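Local coordinates for protein carboxylesterase (Uncultured bacterium, PDB 5GMX) that hydrolyses carboxylic esters as a family VIII carboxylesterase of beta-lactamase-like fold and also shows hydrolytic activity toward oxyimino cephalosporins, at residues R304-R309 and W320-I325; D337-S342 and A351-R356; G88-N93 and V111-L116. One frame throughout, in Å; residues are numbered along the deposited sequence.

Contact 1. Residues R304-R309 and W320-I325; sequences REECFR and WSRGFI
Two consecutive amides, those of Glu306 and Cys307, converge on the one carbonyl oxygen of Trp320, a classic beta bulge with an extra residue in one strand of an antiparallel pair, so that Glu306 and Cys307 both face Trp320. Glu306 N is 2.6 Å from Trp320 O and Cys307 N is 3.1 Å from that same oxygen, both donors lying in the carbonyl plane. The return bond, from Trp320 N to Cys307 O, completes the hydrogen-bonded pair. At the bulge the side chain of Glu306 points toward the loop after Trp320, where its carboxylate meets Arg322. Bent at chi2 (-67°), the Glu306 chain brings OE2 to the edge of the guanidinium: Arg322 NE approaches to 2.6 Å and Arg322 NH2 lies 2.9 Å from the same Glu306 OE2, a side-on salt bridge that uses two nitrogens on one oxygen. The carboxylate and guanidinium planes are only 26° apart.

The Cys307-Trp320 pair lies at the open end of the two-stranded hairpin 307-310/317-320, near the active-site region of this beta-lactamase-like fold; the Trp320 side chain is about 8 Å from the bound phenylmethanesulfonic acid. Cys307 SG stands at the indole edge, 4.0 Å from Trp320 CB. Asp311 accepts from the indole nitrogen, and His119 meets the ring.

Arg304 runs alongside Arg322, its CB over one face of the Arg322 guanidinium, while its own charged end pairs with Glu301. Arg304 O receives a CA-H contact from Ser321, whose CA is 3.1 Å away. Ser321 OG donates to Phe324 O at 2.8 Å across the inverse gamma turn centred on Arg322.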
loop_
_atom_site.group_PDB
_atom_site.type_symbol
_atom_site.label_atom_id
_atom_site.label_comp_id
_atom_site.label_asym_id
_atom_site.label_seq_id
_atom_site.Cartn_x
_atom_site.Cartn_y
_atom_site.Cartn_z
ATOM N N ARG A 304 3.993 -12.671 9.417
ATOM C CA ARG A 304 3.944 -14.129 9.347
ATOM C C ARG A 304 3.330 -14.569 8.029
ATOM O O ARG A 304 2.281 -14.061 7.625
ATOM C CB ARG A 304 3.121 -14.728 10.485
ATOM C CG ARG A 304 3.795 -14.748 11.838
ATOM C CD ARG A 304 2.975 -15.581 12.826
ATOM N NE ARG A 304 3.508 -15.472 14.180
ATOM C CZ ARG A 304 4.424 -16.286 14.699
ATOM N NH1 ARG A 304 4.928 -17.285 13.978
ATOM N NH2 ARG A 304 4.844 -16.093 15.942
ATOM N N GLU A 305 3.975 -15.510 7.353
ATOM C CA GLU A 305 3.406 -16.032 6.117
ATOM C C GLU A 305 2.106 -16.771 6.417
ATOM O O GLU A 305 2.061 -17.643 7.284
ATOM C CB GLU A 305 4.380 -16.963 5.407
ATOM C CG GLU A 305 3.851 -17.461 4.072
ATOM C CD GLU A 305 4.778 -18.478 3.438
ATOM O OE1 GLU A 305 5.989 -18.186 3.298
ATOM O OE2 GLU A 305 4.284 -19.563 3.069
ATOM N N GLU A 306 1.047 -16.390 5.715
ATOM C CA GLU A 306 -0.260 -16.994 5.908
ATOM C C GLU A 306 -0.522 -18.009 4.818
ATOM O O GLU A 306 -1.089 -19.066 5.081
ATOM C CB GLU A 306 -1.354 -15.927 5.930
ATOM C CG GLU A 306 -1.477 -15.221 7.274
ATOM C CD GLU A 306 -1.980 -16.157 8.361
ATOM O OE1 GLU A 306 -2.895 -16.959 8.067
ATOM O OE2 GLU A 306 -1.461 -16.105 9.499
ATOM N N CYS A 307 -0.105 -17.697 3.596
ATOM C CA CYS A 307 -0.254 -18.687 2.533
ATOM C C CYS A 307 0.690 -18.409 1.378
ATOM O O CYS A 307 1.230 -17.316 1.267
ATOM C CB CYS A 307 -1.718 -18.756 2.048
ATOM S SG CYS A 307 -2.536 -17.180 1.547
ATOM N N PHE A 308 0.915 -19.418 0.544
ATOM C CA PHE A 308 1.772 -19.272 -0.626
ATOM C C PHE A 308 1.189 -20.119 -1.750
ATOM O O PHE A 308 1.543 -21.280 -1.903
ATOM C CB PHE A 308 3.215 -19.675 -0.300
ATOM C CG PHE A 308 4.227 -19.233 -1.328
ATOM C CD1 PHE A 308 3.841 -18.530 -2.463
ATOM C CD2 PHE A 308 5.572 -19.503 -1.147
ATOM C CE1 PHE A 308 4.779 -18.131 -3.411
ATOM C CE2 PHE A 308 6.515 -19.100 -2.081
ATOM C CZ PHE A 308 6.116 -18.411 -3.213
ATOM N N ARG A 309 0.299 -19.521 -2.537
ATOM C CA ARG A 309 -0.506 -20.280 -3.505
ATOM C C ARG A 309 -0.774 -19.473 -4.755
ATOM O O ARG A 309 -0.708 -18.254 -4.722
ATOM C CB ARG A 309 -1.866 -20.690 -2.920
ATOM C CG ARG A 309 -1.859 -21.802 -1.896
ATOM C CD ARG A 309 -3.286 -22.309 -1.660
ATOM N NE ARG A 309 -4.085 -21.341 -0.923
ATOM C CZ ARG A 309 -4.422 -21.464 0.358
ATOM N NH1 ARG A 309 -4.045 -22.532 1.044
ATOM N NH2 ARG A 309 -5.136 -20.517 0.953
ATOM N N TRP A 320 1.503 -14.501 0.732
ATOM C CA TRP A 320 0.799 -13.528 1.559
ATOM C C TRP A 320 1.080 -13.686 3.049
ATOM O O TRP A 320 1.036 -14.810 3.606
ATOM C CB TRP A 320 -0.720 -13.633 1.346
ATOM C CG TRP A 320 -1.228 -13.218 -0.000
ATOM C CD1 TRP A 320 -1.826 -14.025 -0.933
ATOM C CD2 TRP A 320 -1.229 -11.898 -0.556
ATOM N NE1 TRP A 320 -2.184 -13.292 -2.036
ATOM C CE2 TRP A 320 -1.827 -11.985 -1.836
ATOM C CE3 TRP A 320 -0.779 -10.652 -0.104
ATOM C CZ2 TRP A 320 -1.984 -10.876 -2.665
ATOM C CZ3 TRP A 320 -0.935 -9.551 -0.929
ATOM C CH2 TRP A 320 -1.531 -9.671 -2.198
ATOM N N SER A 321 1.336 -12.543 3.683
ATOM C CA SER A 321 1.323 -12.432 5.132
ATOM C C SER A 321 0.027 -11.737 5.553
ATOM O O SER A 321 -0.925 -11.656 4.772
ATOM C CB SER A 321 2.545 -11.656 5.635
ATOM O OG SER A 321 2.515 -10.306 5.203
ATOM N N ARG A 322 -0.003 -11.186 6.763
ATOM C CA ARG A 322 -1.197 -10.488 7.223
ATOM C C ARG A 322 -1.282 -9.091 6.613
ATOM O O ARG A 322 -1.225 -8.085 7.318
ATOM C CB ARG A 322 -1.232 -10.405 8.748
ATOM C CG ARG A 322 -1.566 -11.728 9.437
ATOM C CD ARG A 322 -0.330 -12.510 9.821
ATOM N NE ARG A 322 -0.714 -13.767 10.445
ATOM C CZ ARG A 322 -0.676 -13.999 11.749
ATOM N NH1 ARG A 322 -0.230 -13.063 12.575
ATOM N NH2 ARG A 322 -1.062 -15.178 12.223
ATOM N N GLY A 323 -1.399 -9.039 5.291
ATOM C CA GLY A 323 -1.594 -7.785 4.592
ATOM C C GLY A 323 -0.474 -7.403 3.647
ATOM O O GLY A 323 -0.683 -6.622 2.724
ATOM N N PHE A 324 0.722 -7.930 3.886
ATOM C CA PHE A 324 1.880 -7.575 3.065
ATOM C C PHE A 324 2.262 -8.680 2.103
ATOM O O PHE A 324 2.131 -9.855 2.418
ATOM C CB PHE A 324 3.087 -7.246 3.945
ATOM C CG PHE A 324 2.896 -6.047 4.822
ATOM C CD1 PHE A 324 3.199 -4.776 4.350
ATOM C CD2 PHE A 324 2.418 -6.189 6.116
ATOM C CE1 PHE A 324 3.046 -3.662 5.158
ATOM C CE2 PHE A 324 2.252 -5.082 6.935
ATOM C CZ PHE A 324 2.568 -3.815 6.453
ATOM N N ILE A 325 2.744 -8.285 0.933
ATOM C CA ILE A 325 3.403 -9.205 0.023
ATOM C C ILE A 325 4.764 -9.588 0.593
ATOM O O ILE A 325 5.568 -8.719 0.930
ATOM C CB ILE A 325 3.608 -8.580 -1.368
ATOM C CG1 ILE A 325 2.260 -8.241 -2.016
ATOM C CG2 ILE A 325 4.422 -9.511 -2.258
ATOM C CD1 ILE A 325 2.408 -7.472 -3.326
#

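Contact 2. Residues D337-S342 and A351-R356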
loop_
_atom_site.group_PDB
_atom_site.type_symbol
_atom_site.label_atom_id
_atom_site.label_comp_id
_atom_site.label_asym_id
_atom_site.label_seq_id
_atom_site.Cartn_x
_atom_site.Cartn_y
_atom_site.Cartn_z
ATOM N N ASP A 337 13.069 -12.599 3.157
ATOM C CA ASP A 337 11.963 -12.277 4.056
ATOM C C ASP A 337 11.579 -10.787 4.061
ATOM O O ASP A 337 10.907 -10.312 4.980
ATOM C CB ASP A 337 12.298 -12.739 5.472
ATOM C CG ASP A 337 12.348 -14.253 5.586
ATOM O OD1 ASP A 337 11.686 -14.931 4.762
ATOM O OD2 ASP A 337 13.036 -14.764 6.499
ATOM N N ALA A 338 12.002 -10.064 3.031
ATOM C CA ALA A 338 11.568 -8.693 2.826
ATOM C C ALA A 338 10.056 -8.645 2.609
ATOM O O ALA A 338 9.460 -9.603 2.098
ATOM C CB ALA A 338 12.299 -8.075 1.643
ATOM N N PHE A 339 9.418 -7.558 3.031
ATOM C CA PHE A 339 7.957 -7.478 2.854
ATOM C C PHE A 339 7.555 -6.079 2.419
ATOM O O PHE A 339 8.223 -5.101 2.757
ATOM C CB PHE A 339 7.223 -7.860 4.148
ATOM C CG PHE A 339 7.509 -6.935 5.294
ATOM C CD1 PHE A 339 8.614 -7.140 6.113
ATOM C CD2 PHE A 339 6.678 -5.850 5.553
ATOM C CE1 PHE A 339 8.881 -6.281 7.166
ATOM C CE2 PHE A 339 6.938 -4.989 6.608
ATOM C CZ PHE A 339 8.045 -5.203 7.415
ATOM N N GLY A 340 6.461 -5.971 1.689
ATOM C CA GLY A 340 5.988 -4.669 1.283
ATOM C C GLY A 340 4.732 -4.772 0.457
ATOM O O GLY A 340 3.975 -5.724 0.588
ATOM N N HIS A 341 4.501 -3.766 -0.374
ATOM C CA HIS A 341 3.393 -3.808 -1.307
ATOM C C HIS A 341 3.666 -2.897 -2.487
ATOM O O HIS A 341 4.305 -1.854 -2.353
ATOM C CB HIS A 341 2.075 -3.414 -0.634
ATOM C CG HIS A 341 0.922 -4.273 -1.049
ATOM N ND1 HIS A 341 0.360 -4.205 -2.304
ATOM C CD2 HIS A 341 0.241 -5.233 -0.382
ATOM C CE1 HIS A 341 -0.624 -5.084 -2.392
ATOM N NE2 HIS A 341 -0.719 -5.719 -1.237
ATOM N N SER A 342 3.190 -3.322 -3.647
ATOM C CA SER A 342 3.375 -2.570 -4.871
ATOM C C SER A 342 2.039 -2.078 -5.389
ATOM O O SER A 342 0.985 -2.565 -4.981
ATOM C CB SER A 342 4.069 -3.434 -5.919
ATOM O OG SER A 342 5.259 -3.985 -5.394
ATOM N N ALA A 351 10.165 -3.117 3.160
ATOM C CA ALA A 351 11.052 -3.143 4.307
ATOM C C ALA A 351 11.887 -4.421 4.331
ATOM O O ALA A 351 11.398 -5.512 4.012
ATOM C CB ALA A 351 10.255 -3.014 5.589
ATOM N N ASP A 352 13.137 -4.253 4.753
ATOM C CA ASP A 352 14.137 -5.311 4.902
ATOM C C ASP A 352 14.715 -5.185 6.306
ATOM O O ASP A 352 15.541 -4.308 6.552
ATOM C CB ASP A 352 15.231 -5.162 3.824
ATOM C CG ASP A 352 16.425 -6.130 4.011
ATOM O OD1 ASP A 352 16.546 -6.797 5.061
ATOM O OD2 ASP A 352 17.278 -6.199 3.093
ATOM N N THR A 353 14.278 -6.035 7.233
ATOM C CA THR A 353 14.703 -5.896 8.625
ATOM C C THR A 353 16.165 -6.301 8.847
ATOM O O THR A 353 16.771 -5.909 9.847
ATOM C CB THR A 353 13.825 -6.724 9.592
ATOM O OG1 THR A 353 14.028 -8.119 9.346
ATOM C CG2 THR A 353 12.364 -6.383 9.420
ATOM N N LYS A 354 16.720 -7.113 7.953
ATOM C CA LYS A 354 18.129 -7.504 8.071
ATOM C C LYS A 354 19.054 -6.309 7.835
ATOM O O LYS A 354 19.895 -5.991 8.676
ATOM C CB LYS A 354 18.469 -8.643 7.106
ATOM C CG LYS A 354 17.748 -9.954 7.417
ATOM C CD LYS A 354 18.313 -11.113 6.599
ATOM C CE LYS A 354 17.699 -12.462 6.996
ATOM N NZ LYS A 354 16.304 -12.670 6.475
ATOM N N ALA A 355 18.875 -5.629 6.708
ATOM C CA ALA A 355 19.671 -4.444 6.397
ATOM C C ALA A 355 19.116 -3.195 7.081
ATOM O O ALA A 355 19.694 -2.114 6.971
ATOM C CB ALA A 355 19.735 -4.234 4.886
ATOM N N ARG A 356 18.003 -3.351 7.792
ATOM C CA ARG A 356 17.299 -2.222 8.398
ATOM C C ARG A 356 17.006 -1.140 7.349
ATOM O O ARG A 356 17.169 0.057 7.590
ATOM C CB ARG A 356 18.090 -1.671 9.588
ATOM C CG ARG A 356 18.106 -2.650 10.769
ATOM C CD ARG A 356 19.146 -2.301 11.812
ATOM N NE ARG A 356 18.837 -1.053 12.502
ATOM C CZ ARG A 356 19.712 -0.353 13.225
ATOM N NH1 ARG A 356 20.970 -0.771 13.347
ATOM N NH2 ARG A 356 19.331 0.774 13.824
HETATM O O HOH W 1 12.150 -7.976 6.262
#
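With chi1 at 63°, Phe339 holds CG between its own backbone N and carbonyl carbon, and this brings the phenyl ring over Ala351 of the neighbouring strand. A chi2 of -86° then presents the ring broadside to Ala351, whose methyl sits over one face toward the rim: Ala351 CB is 3.6 Å from Phe339 CZ, a CH-pi contact. The CG2 methyl of Thr353 reaches the edge of the same ring, near its plane. Elsewhere around this buried phenyl, Phe324 meets it edge-to-face and Leu282 of helix 272-283 packs against it.

Beneath the ring, the two backbones pair reciprocally. Phe339 N donates to Ala351 O at 3.0 Å, and Ala351 N returns a bond of 2.8 Å to Phe339 O; both are nearly straight. Where the strands part, a water takes over from direct pairing. It accepts from Thr353 N at 3.0 Å and donates to Asp337 O at 2.9 Å, with a weaker bond to Ala351 O. Farther out, Lys354 NZ and Asp337 OD2 form a long salt bridge of 3.9 Å, whereas the lysine's stronger polar partner is Asn335. Asp352 shapes the turn on its side: its OD1 accepts from the Asn335 side chain and, 63° out of the carboxylate plane, from Ala355 N in an Asx motif.

The Phe339-Ala351 pair belongs to the beta hairpin 339-342/348-352 in the central antiparallel sheet of the serine beta-lactamase fold, covered on this face by helix 272-283; its first strand carries His341, which touches Tyr160 of the ligand pocket and probably belongs to the counterpart of the K(T/S)G motif.

Contact 3. Residues G88-N93 and V111-L116; sequences GLIDYN and VTVAQL
The phenol ring of Tyr92 meets the start of helix 113-117 at its rim: Ala114 N lies at the ring edge, near its plane, while the CG1 methyl of Val113 approaches obliquely, 4.0 Å from Tyr92 CD1. Outside the two segments, Arg322 and Ala85 of helix 72-86 also touch this side chain. The same Val113 CG1 is shared with Ile90, whose CG2 comes within 3.9 Å of it. The chi1 of Val113 (173°) places CG1 there, anti to the backbone N. Each of the two partners crosses the valine at about a right angle. Ile90 in turn packs on helices 72-86 and 165-175.

One backbone bond links the segments. Ala114 N donates to Tyr92 O at 2.9 Å, in the carbonyl plane and on a lone pair. The Ala114 methyl presses on that carbonyl too, with CB 3.3 Å from Tyr92 O, and Thr112 brings CG2 to 3.7 Å from Asn93 O. On the loop side Asp91 OD1 accepts from Asn93 N at 2.8 Å, an Asx turn that bends the chain where Tyr92 offers its oxygen.

Within the helix start, Gln115 N donates to Thr112 OG1 and Thr112 N to Gln115 OE1, each at 3.2 Å. This reciprocal pair is a capping box with Thr112 as N-cap, at a helix N-terminus whose first turn also gives the Ala114 amide to a loop carbonyl.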
loop_
_atom_site.group_PDB
_atom_site.type_symbol
_atom_site.label_atom_id
_atom_site.label_comp_id
_atom_site.label_asym_id
_atom_site.label_seq_id
_atom_site.Cartn_x
_atom_site.Cartn_y
_atom_site.Cartn_z
ATOM N N GLY A 88 -2.727 -4.756 21.404
ATOM C CA GLY A 88 -3.577 -5.743 22.051
ATOM C C GLY A 88 -5.064 -5.609 21.753
ATOM O O GLY A 88 -5.888 -6.269 22.384
ATOM N N LEU A 89 -5.417 -4.771 20.784
ATOM C CA LEU A 89 -6.823 -4.574 20.438
ATOM C C LEU A 89 -7.305 -5.608 19.413
ATOM O O LEU A 89 -8.497 -5.882 19.316
ATOM C CB LEU A 89 -7.051 -3.160 19.905
ATOM C CG LEU A 89 -6.872 -2.056 20.943
ATOM C CD1 LEU A 89 -6.942 -0.696 20.284
ATOM C CD2 LEU A 89 -7.934 -2.183 22.017
ATOM N N ILE A 90 -6.373 -6.186 18.661
ATOM C CA ILE A 90 -6.714 -7.188 17.653
ATOM C C ILE A 90 -5.887 -8.453 17.823
ATOM O O ILE A 90 -4.671 -8.383 17.971
ATOM C CB ILE A 90 -6.487 -6.651 16.234
ATOM C CG1 ILE A 90 -7.331 -5.397 16.013
ATOM C CG2 ILE A 90 -6.784 -7.740 15.197
ATOM C CD1 ILE A 90 -7.115 -4.724 14.661
ATOM N N ASP A 91 -6.555 -9.604 17.819
ATOM C CA ASP A 91 -5.884 -10.896 17.792
ATOM C C ASP A 91 -6.008 -11.492 16.396
ATOM O O ASP A 91 -7.108 -11.815 15.950
ATOM C CB ASP A 91 -6.484 -11.831 18.852
ATOM C CG ASP A 91 -5.829 -13.217 18.882
ATOM O OD1 ASP A 91 -5.017 -13.576 17.986
ATOM O OD2 ASP A 91 -6.132 -13.959 19.840
ATOM N N TYR A 92 -4.874 -11.684 15.727
ATOM C CA TYR A 92 -4.881 -12.198 14.357
ATOM C C TYR A 92 -5.590 -13.544 14.248
ATOM O O TYR A 92 -6.151 -13.873 13.209
ATOM C CB TYR A 92 -3.458 -12.335 13.827
ATOM C CG TYR A 92 -2.875 -11.038 13.361
ATOM C CD1 TYR A 92 -3.414 -10.375 12.269
ATOM C CD2 TYR A 92 -1.790 -10.465 14.014
ATOM C CE1 TYR A 92 -2.891 -9.184 11.838
ATOM C CE2 TYR A 92 -1.253 -9.264 13.584
ATOM C CZ TYR A 92 -1.809 -8.629 12.490
ATOM O OH TYR A 92 -1.297 -7.434 12.036
ATOM N N ASN A 93 -5.581 -14.309 15.333
ATOM C CA ASN A 93 -6.191 -15.628 15.333
ATOM C C ASN A 93 -7.677 -15.592 15.668
ATOM O O ASN A 93 -8.354 -16.605 15.561
ATOM C CB ASN A 93 -5.478 -16.538 16.332
ATOM C CG ASN A 93 -4.032 -16.739 15.995
ATOM O OD1 ASN A 93 -3.696 -17.147 14.887
ATOM N ND2 ASN A 93 -3.159 -16.429 16.941
ATOM N N VAL A 111 -14.278 -17.100 9.885
ATOM C CA VAL A 111 -13.148 -16.406 9.260
ATOM C C VAL A 111 -12.344 -15.603 10.284
ATOM O O VAL A 111 -12.902 -14.775 11.001
ATOM C CB VAL A 111 -13.625 -15.445 8.146
ATOM C CG1 VAL A 111 -12.447 -14.661 7.568
ATOM C CG2 VAL A 111 -14.363 -16.209 7.044
ATOM N N THR A 112 -11.036 -15.838 10.340
ATOM C CA THR A 112 -10.162 -15.120 11.267
ATOM C C THR A 112 -9.580 -13.839 10.658
ATOM O O THR A 112 -9.606 -13.654 9.443
ATOM C CB THR A 112 -9.017 -15.999 11.721
ATOM O OG1 THR A 112 -8.128 -16.188 10.620
ATOM C CG2 THR A 112 -9.550 -17.364 12.195
ATOM N N VAL A 113 -9.062 -12.955 11.504
ATOM C CA VAL A 113 -8.486 -11.698 11.029
ATOM C C VAL A 113 -7.282 -11.965 10.122
ATOM O O VAL A 113 -7.124 -11.325 9.082
ATOM C CB VAL A 113 -8.091 -10.785 12.212
ATOM C CG1 VAL A 113 -7.331 -9.527 11.727
ATOM C CG2 VAL A 113 -9.341 -10.405 12.998
ATOM N N ALA A 114 -6.473 -12.956 10.487
ATOM C CA ALA A 114 -5.327 -13.354 9.670
ATOM C C ALA A 114 -5.757 -13.811 8.270
ATOM O O ALA A 114 -5.098 -13.488 7.282
ATOM C CB ALA A 114 -4.534 -14.464 10.369
ATOM N N GLN A 115 -6.872 -14.535 8.183
ATOM C CA GLN A 115 -7.397 -14.970 6.883
ATOM C C GLN A 115 -7.953 -13.809 6.049
ATOM O O GLN A 115 -7.749 -13.753 4.837
ATOM C CB GLN A 115 -8.484 -16.031 7.071
ATOM C CG GLN A 115 -7.956 -17.377 7.522
ATOM C CD GLN A 115 -9.075 -18.357 7.850
ATOM O OE1 GLN A 115 -10.211 -17.960 8.105
ATOM N NE2 GLN A 115 -8.753 -19.644 7.840
ATOM N N LEU A 116 -8.676 -12.901 6.698
ATOM C CA LEU A 116 -9.177 -11.701 6.038
ATOM C C LEU A 116 -8.021 -10.875 5.454
ATOM O O LEU A 116 -8.091 -10.401 4.320
ATOM C CB LEU A 116 -9.983 -10.838 7.021
ATOM C CG LEU A 116 -10.736 -9.623 6.470
ATOM C CD1 LEU A 116 -11.996 -10.049 5.744
ATOM C CD2 LEU A 116 -11.057 -8.611 7.561
#

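From the N terminus, contact 3 comes first: it closes the excursion through helix 96-99, bringing the loop after helix 72-86 back against the start of helix 113-117. Contact 1 follows much later and closes the hairpin of strands 307-310 and 317-320; contact 2 closes the next one, 339-342 with 348-352. The three are in series, none nested or crossed. Contact 1 touches both others, bridging the central sheet and the helical region. The loop 321-324 runs into edge strand 325-326, with Ile325 N probably hydrogen-bonded to Gly340 O, while Arg322 and Glu306 pack on Tyr92 and Ala114. Contacts 2 and 3 do not meet, their nearest atoms being about 10 Å apart.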